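Long-range contact in pollen receptor-like kinase 3 (Arabidopsis thaliana, PDB 5WLS), which is a pollen receptor-like kinase, probably a serine/threonine kinase that senses extracellular signals through a leucine-rich-repeat ectodomain resembling those of SERK co-receptors: residues 1-13 and 21-35. Numbering follows the deposited sequence.
Sequences SEPLVRFKRSVNI and WRTGTDPCNGKWFGI. With NAG (2-acetamido-2-deoxy-beta-D-glucopyranose), chain E.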
# COMPACT_ATOMS: atom_id res chain seq x y z
N SER A 1 19.45 6.30 -13.88
CA SER A 1 18.41 6.40 -12.86
C SER A 1 17.67 7.74 -12.92
O SER A 1 16.79 8.02 -12.11
CB SER A 1 18.99 6.17 -11.46
OG SER A 1 19.23 4.79 -11.25
N GLU A 2 18.01 8.56 -13.90
CA GLU A 2 17.35 9.84 -14.13
C GLU A 2 16.16 9.76 -15.11
O GLU A 2 15.10 10.34 -14.82
CB GLU A 2 18.37 10.90 -14.58
CG GLU A 2 19.27 10.55 -15.77
CD GLU A 2 20.38 9.57 -15.43
OE1 GLU A 2 20.13 8.35 -15.47
OE2 GLU A 2 21.51 10.01 -15.11
N PRO A 3 16.27 9.04 -16.27
CA PRO A 3 15.23 9.18 -17.30
C PRO A 3 13.92 8.48 -16.99
O PRO A 3 12.86 8.90 -17.45
CB PRO A 3 15.90 8.57 -18.54
CG PRO A 3 16.75 7.49 -17.98
CD PRO A 3 17.27 8.02 -16.67
N LEU A 4 13.99 7.40 -16.24
CA LEU A 4 12.81 6.65 -15.85
C LEU A 4 12.05 7.35 -14.73
O LEU A 4 10.81 7.37 -14.72
CB LEU A 4 13.23 5.25 -15.43
CG LEU A 4 14.13 5.17 -14.20
CD1 LEU A 4 14.33 3.77 -13.89
CD2 LEU A 4 15.48 5.81 -14.31
N VAL A 5 12.80 7.88 -13.77
CA VAL A 5 12.24 8.73 -12.73
C VAL A 5 11.55 9.95 -13.34
O VAL A 5 10.50 10.39 -12.86
CB VAL A 5 13.35 9.10 -11.73
CG1 VAL A 5 12.84 10.01 -10.67
CG2 VAL A 5 13.90 7.84 -11.11
N ARG A 6 12.10 10.49 -14.44
CA ARG A 6 11.36 11.62 -14.99
C ARG A 6 10.37 11.20 -16.07
O ARG A 6 9.53 12.01 -16.47
CB ARG A 6 12.31 12.69 -15.54
CG ARG A 6 11.59 14.04 -15.71
CD ARG A 6 11.84 14.73 -17.02
NE ARG A 6 11.53 16.16 -16.94
CZ ARG A 6 11.24 16.92 -17.99
NH1 ARG A 6 11.23 16.40 -19.21
NH2 ARG A 6 10.97 18.21 -17.83
N PHE A 7 10.39 9.93 -16.50
CA PHE A 7 9.19 9.34 -17.09
C PHE A 7 8.06 9.38 -16.09
O PHE A 7 6.94 9.80 -16.41
CB PHE A 7 9.43 7.88 -17.51
CG PHE A 7 10.39 7.68 -18.65
CD1 PHE A 7 10.83 8.74 -19.44
CD2 PHE A 7 10.85 6.41 -18.94
CE1 PHE A 7 11.72 8.51 -20.47
CE2 PHE A 7 11.73 6.18 -19.97
CZ PHE A 7 12.17 7.23 -20.74
N LYS A 8 8.35 8.96 -14.86
CA LYS A 8 7.32 8.84 -13.84
C LYS A 8 6.82 10.21 -13.41
O LYS A 8 5.62 10.39 -13.14
CB LYS A 8 7.87 8.06 -12.65
CG LYS A 8 6.81 7.60 -11.67
CD LYS A 8 6.77 8.51 -10.46
CE LYS A 8 5.79 8.00 -9.43
NZ LYS A 8 5.71 8.92 -8.27
N ARG A 9 7.71 11.20 -13.33
CA ARG A 9 7.26 12.55 -13.01
C ARG A 9 6.34 13.13 -14.08
O ARG A 9 5.45 13.93 -13.76
CB ARG A 9 8.47 13.46 -12.82
CG ARG A 9 8.10 14.91 -12.66
CD ARG A 9 8.95 15.56 -11.60
NE ARG A 9 8.71 15.07 -10.25
CZ ARG A 9 8.13 15.79 -9.30
NH1 ARG A 9 7.68 17.00 -9.56
NH2 ARG A 9 7.96 15.28 -8.09
N SER A 10 6.51 12.71 -15.33
CA SER A 10 5.82 13.32 -16.46
C SER A 10 4.47 12.65 -16.72
O SER A 10 4.20 12.20 -17.83
CB SER A 10 6.70 13.28 -17.69
OG SER A 10 6.11 13.96 -18.79
N VAL A 11 3.63 12.55 -15.70
CA VAL A 11 2.27 12.08 -15.92
C VAL A 11 1.27 13.22 -15.72
O VAL A 11 0.76 13.76 -16.70
CB VAL A 11 1.97 10.82 -15.06
CG1 VAL A 11 2.06 11.07 -13.54
CG2 VAL A 11 0.62 10.28 -15.46
N ASN A 12 1.00 13.60 -14.47
CA ASN A 12 0.12 14.72 -14.16
C ASN A 12 0.27 15.14 -12.70
O ASN A 12 -0.10 14.39 -11.79
CB ASN A 12 -1.35 14.37 -14.46
CG ASN A 12 -1.78 14.82 -15.84
OD1 ASN A 12 -1.45 15.93 -16.27
ND2 ASN A 12 -2.51 13.96 -16.55
N ILE A 13 0.81 16.33 -12.49
CA ILE A 13 0.97 16.92 -11.16
C ILE A 13 0.27 18.28 -11.17
O ILE A 13 0.46 19.07 -12.11
CB ILE A 13 2.45 17.03 -10.78
CG1 ILE A 13 2.67 17.95 -9.58
CG2 ILE A 13 3.27 17.49 -11.98
CD1 ILE A 13 4.12 18.04 -9.16
N TRP A 21 13.61 17.46 -10.83
CA TRP A 21 14.06 16.14 -11.23
C TRP A 21 14.65 16.23 -12.64
O TRP A 21 14.17 15.65 -13.61
CB TRP A 21 12.91 15.14 -11.17
CG TRP A 21 12.49 14.76 -9.76
CD1 TRP A 21 12.86 15.38 -8.60
CD2 TRP A 21 11.66 13.66 -9.37
NE1 TRP A 21 12.29 14.74 -7.52
CE2 TRP A 21 11.55 13.68 -7.97
CE3 TRP A 21 10.98 12.66 -10.08
CZ2 TRP A 21 10.80 12.74 -7.25
CZ3 TRP A 21 10.23 11.73 -9.37
CH2 TRP A 21 10.16 11.78 -7.97
N ARG A 22 15.73 17.02 -12.71
CA ARG A 22 16.35 17.36 -13.98
C ARG A 22 16.91 16.12 -14.65
O ARG A 22 17.63 15.33 -14.03
CB ARG A 22 17.45 18.40 -13.77
N THR A 23 16.59 15.95 -15.94
CA THR A 23 16.89 14.73 -16.66
C THR A 23 18.39 14.48 -16.82
O THR A 23 18.79 13.35 -17.09
CB THR A 23 16.22 14.77 -18.03
OG1 THR A 23 14.93 15.38 -17.92
CG2 THR A 23 16.05 13.36 -18.60
N GLY A 24 19.22 15.50 -16.66
CA GLY A 24 20.65 15.31 -16.84
C GLY A 24 21.46 15.37 -15.56
O GLY A 24 22.66 15.65 -15.60
N THR A 25 20.82 15.09 -14.42
CA THR A 25 21.48 15.14 -13.13
C THR A 25 21.21 13.86 -12.35
O THR A 25 20.18 13.22 -12.53
CB THR A 25 21.02 16.36 -12.30
OG1 THR A 25 19.63 16.23 -11.99
CG2 THR A 25 21.26 17.65 -13.07
N ASP A 26 22.15 13.50 -11.48
CA ASP A 26 22.06 12.26 -10.72
C ASP A 26 21.06 12.43 -9.58
O ASP A 26 21.15 13.40 -8.82
CB ASP A 26 23.43 11.87 -10.18
CG ASP A 26 23.35 10.82 -9.09
OD1 ASP A 26 22.98 9.67 -9.40
OD2 ASP A 26 23.65 11.14 -7.92
N PRO A 27 20.11 11.50 -9.42
CA PRO A 27 19.06 11.69 -8.41
C PRO A 27 19.52 11.46 -6.98
O PRO A 27 18.74 11.74 -6.06
CB PRO A 27 18.00 10.65 -8.81
CG PRO A 27 18.78 9.59 -9.49
CD PRO A 27 19.90 10.28 -10.21
N CYS A 28 20.74 10.98 -6.75
CA CYS A 28 21.27 10.81 -5.40
C CYS A 28 22.26 11.89 -5.00
O CYS A 28 22.87 11.79 -3.93
CB CYS A 28 21.89 9.42 -5.23
SG CYS A 28 20.83 8.05 -5.70
N ASN A 29 22.41 12.94 -5.81
CA ASN A 29 23.28 14.05 -5.43
C ASN A 29 22.79 14.79 -4.18
O ASN A 29 23.55 15.58 -3.61
CB ASN A 29 23.40 15.04 -6.59
CG ASN A 29 22.07 15.66 -6.99
OD1 ASN A 29 21.04 15.45 -6.34
ND2 ASN A 29 22.09 16.43 -8.06
N GLY A 30 21.55 14.54 -3.75
CA GLY A 30 20.98 15.20 -2.59
C GLY A 30 20.06 16.35 -2.92
O GLY A 30 19.42 16.89 -2.01
N LYS A 31 19.97 16.74 -4.19
CA LYS A 31 19.09 17.82 -4.61
C LYS A 31 17.70 17.34 -4.97
O LYS A 31 16.74 18.12 -4.90
CB LYS A 31 19.69 18.55 -5.81
CG LYS A 31 21.13 19.00 -5.62
CD LYS A 31 21.24 20.13 -4.61
CE LYS A 31 22.67 20.64 -4.53
NZ LYS A 31 23.10 21.28 -5.81
N TRP A 32 17.55 16.07 -5.34
CA TRP A 32 16.27 15.54 -5.79
C TRP A 32 15.36 15.37 -4.59
O TRP A 32 15.52 14.43 -3.80
CB TRP A 32 16.49 14.21 -6.51
CG TRP A 32 17.02 14.33 -7.90
CD1 TRP A 32 18.17 14.95 -8.29
CD2 TRP A 32 16.46 13.75 -9.09
NE1 TRP A 32 18.35 14.83 -9.64
CE2 TRP A 32 17.31 14.09 -10.16
CE3 TRP A 32 15.31 12.99 -9.35
CZ2 TRP A 32 17.05 13.70 -11.47
CZ3 TRP A 32 15.06 12.60 -10.66
CH2 TRP A 32 15.93 12.96 -11.70
N PHE A 33 14.40 16.28 -4.43
CA PHE A 33 13.50 16.22 -3.29
C PHE A 33 12.57 15.03 -3.41
O PHE A 33 12.00 14.76 -4.47
CB PHE A 33 12.71 17.52 -3.16
CG PHE A 33 11.32 17.34 -2.61
CD1 PHE A 33 10.23 17.39 -3.46
CD2 PHE A 33 11.10 17.11 -1.26
CE1 PHE A 33 8.95 17.23 -2.98
CE2 PHE A 33 9.82 16.94 -0.77
CZ PHE A 33 8.74 17.00 -1.63
N GLY A 34 12.38 14.34 -2.29
CA GLY A 34 11.51 13.20 -2.25
C GLY A 34 12.14 11.94 -2.78
O GLY A 34 11.41 11.01 -3.15
N ILE A 35 13.46 11.86 -2.86
CA ILE A 35 14.10 10.61 -3.25
C ILE A 35 15.10 10.13 -2.22
O ILE A 35 15.87 10.91 -1.65
CB ILE A 35 14.64 10.67 -4.68
CG1 ILE A 35 13.33 10.66 -5.44
CG2 ILE A 35 15.52 9.46 -5.07
CD1 ILE A 35 13.49 10.61 -6.96
C1 NAG E . -3.00 14.19 -17.89
C2 NAG E . -4.34 13.52 -18.13
C3 NAG E . -4.72 13.63 -19.60
C4 NAG E . -4.71 15.10 -20.03
C5 NAG E . -3.37 15.75 -19.68
C6 NAG E . -3.36 17.24 -19.93
C7 NAG E . -4.78 11.74 -16.50
C8 NAG E . -4.70 10.28 -16.22
N2 NAG E . -4.33 12.14 -17.70
O3 NAG E . -6.00 13.06 -19.81
O4 NAG E . -4.93 15.19 -21.43
O5 NAG E . -3.07 15.57 -18.29
O6 NAG E . -2.62 17.94 -18.94
O7 NAG E . -5.23 12.54 -15.69
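Thr25, whose carbonyl oxygen rests against Glu2 CB, has its hydroxyl OG1 gripped twice: it donates to Arg22 O and accepts from Trp32 NE1 at 3.0 Å. A threonine can do both, fastening the Arg22–Thr25 type I turn to the Trp32 indole in the N-terminal cap of this leucine-rich-repeat domain. Here helix 3-9 packs on the irregular chain 21-35, which the Cys28–Cys37 disulfide ties to strand 35-38. No hydrogen bond joins the two segments; van der Waals packing, including the Glu2 and Arg6 methylenes against Thr23, and one cation-pi interaction hold them. Val5, buried, compact and branched, fits between the two indoles. Because Val5 CG1 is anti to the backbone N (chi1 178°), this methyl lies 3.3 Å from Trp21 CE3 and 3.4 Å from Trp32 CZ3, at the edge of that ring. Ile35 CD1 also touches Val5 CG1 and lies over one face of the Trp21 ring, toward its rim, as does Trp32 CE3. Over the opposite face comes Arg9: its CZ stands 4.2 Å from the centroid of the six-membered ring of Trp21, the guanidinium tilted 59° to the indole rather than stacked flat. Bends at chi2 and chi3 carry it there, while NH1 bonds to Asp17 O, anchoring the cation. The indole is held in turn by Trp21 NE1, which donates to Phe33 O at 3.1 Å, the acceptor lying 1° out of the ring plane.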